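Local coordinates for protein peptidoglycan D,D-transpeptidase FtsI (Yersinia pestis, PDB 6SYN) that probably cross-links peptidoglycan strands in the periplasm as a class B penicillin-binding protein with D,D-transpeptidase activity, at residues S180-E183 with R184-A187. Sequence-based numbering, arbitrary orientation.
Sequences SVDE and RLQA. With ACT (acetate ion), chain C.
Arg184 meets Asp182 twice, through its backbone and through its guanidinium group. Its amide N gives a weak hydrogen bond to OD1 of Asp182 (3.1 Å), the capping bond of this helix start. The arginine chain bends at chi3 (-55°), which swings the guanidinium back alongside the carboxylate, edge to edge, with the two planes 26° apart. NH2 of Arg184 lies 2.8 Å from OD2 of Asp182, in a salt bridge that uses the syn lone pair of the oxygen, while NE makes a weak, long bond to OD1 at 3.4 Å. NH1 of Arg184 binds an acetate oxygen, O, in the plane of the group at 3.3 Å; this ion probably comes from the crystallisation liquor. Arg25 brings a further positive charge close to the pair. Leu185 lays its CG against CB of Asp182 (3.9 Å), packing the aliphatic part of the capping residue, and its N bonds only weakly to Asp182 O. Gln186 N completes the first helical turn with a straighter bond to the same carbonyl oxygen of Asp182, 2.8 Å and in the carbonyl plane. Its CB rests near CG1 of Val181, and its NE2 is held by the backbone oxygens of Met220 and Val119. Ala187 N continues the pattern on Glu183 O (2.8 Å), and its CB sits beside OE2 of Glu183. The whole is an aspartate N-cap reinforced by a local Asp–Arg salt bridge, opening helix 183-199, which is followed, after a short connection, by strand 204-211 of the five-stranded antiparallel sheet of the penicillin-binding transpeptidase fold.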
loop_
_atom_site.group_PDB
_atom_site.type_symbol
_atom_site.label_atom_id
_atom_site.label_comp_id
_atom_site.label_asym_id
_atom_site.label_seq_id
_atom_site.Cartn_x
_atom_site.Cartn_y
_atom_site.Cartn_z
ATOM N N SER A 180 3.909 -7.845 12.214
ATOM C CA SER A 180 5.112 -6.979 12.112
ATOM C C SER A 180 4.706 -5.495 12.138
ATOM O O SER A 180 5.575 -4.655 12.403
ATOM C CB SER A 180 5.874 -7.304 10.861
ATOM O OG SER A 180 5.163 -6.841 9.725
ATOM N N VAL A 181 3.430 -5.197 11.868
ATOM C CA VAL A 181 2.872 -3.818 11.725
ATOM C C VAL A 181 2.827 -3.127 13.097
ATOM O O VAL A 181 2.752 -3.836 14.117
ATOM C CB VAL A 181 1.483 -3.891 11.059
ATOM C CG1 VAL A 181 0.701 -2.590 11.159
ATOM C CG2 VAL A 181 1.599 -4.331 9.611
ATOM N N ASP A 182 2.886 -1.791 13.118
ATOM C CA ASP A 182 2.744 -0.957 14.345
ATOM C C ASP A 182 1.470 -0.117 14.178
ATOM O O ASP A 182 1.352 0.549 13.129
ATOM C CB ASP A 182 4.012 -0.130 14.595
ATOM C CG ASP A 182 4.014 0.668 15.892
ATOM O OD1 ASP A 182 2.924 1.065 16.342
ATOM O OD2 ASP A 182 5.113 0.887 16.450
ATOM N N GLU A 183 0.545 -0.179 15.146
ATOM C CA GLU A 183 -0.802 0.461 15.061
ATOM C C GLU A 183 -0.639 1.987 15.000
ATOM O O GLU A 183 -1.355 2.610 14.191
ATOM C CB GLU A 183 -1.711 0.020 16.216
ATOM C CG GLU A 183 -2.779 1.040 16.610
ATOM C CD GLU A 183 -3.813 1.351 15.538
ATOM O OE1 GLU A 183 -3.946 0.532 14.614
ATOM O OE2 GLU A 183 -4.478 2.410 15.620
ATOM N N ARG A 184 0.248 2.556 15.825
ATOM C CA ARG A 184 0.556 4.012 15.854
ATOM C C ARG A 184 0.998 4.472 14.460
ATOM O O ARG A 184 0.575 5.571 14.040
ATOM C CB ARG A 184 1.683 4.338 16.841
ATOM C CG ARG A 184 1.345 4.149 18.314
ATOM C CD ARG A 184 2.581 4.289 19.189
ATOM N NE ARG A 184 3.633 3.377 18.748
ATOM C CZ ARG A 184 4.939 3.499 18.996
ATOM N NH1 ARG A 184 5.413 4.515 19.700
ATOM N NH2 ARG A 184 5.776 2.594 18.514
ATOM N N LEU A 185 1.848 3.683 13.796
ATOM C CA LEU A 185 2.471 4.040 12.493
ATOM C C LEU A 185 1.469 3.777 11.361
ATOM O O LEU A 185 1.453 4.569 10.405
ATOM C CB LEU A 185 3.771 3.250 12.295
ATOM C CG LEU A 185 4.868 3.443 13.347
ATOM C CD1 LEU A 185 6.175 2.831 12.870
ATOM C CD2 LEU A 185 5.089 4.910 13.693
ATOM N N GLN A 186 0.652 2.723 11.468
ATOM C CA GLN A 186 -0.458 2.457 10.511
ATOM C C GLN A 186 -1.466 3.613 10.586
ATOM O O GLN A 186 -1.925 4.076 9.516
ATOM C CB GLN A 186 -1.122 1.107 10.792
ATOM C CG GLN A 186 -2.194 0.733 9.771
ATOM C CD GLN A 186 -1.631 0.275 8.447
ATOM O OE1 GLN A 186 -0.421 0.183 8.259
ATOM N NE2 GLN A 186 -2.517 -0.021 7.509
ATOM N N ALA A 187 -1.783 4.065 11.803
ATOM C CA ALA A 187 -2.703 5.194 12.082
ATOM C C ALA A 187 -2.158 6.461 11.415
ATOM O O ALA A 187 -2.938 7.133 10.711
ATOM C CB ALA A 187 -2.878 5.375 13.568
HETATM C C ACT C . 8.738 3.455 20.870
HETATM O O ACT C . 8.670 4.083 19.794
HETATM O OXT ACT C . 9.298 2.344 20.987
HETATM C CH3 ACT C . 8.096 4.079 22.123
#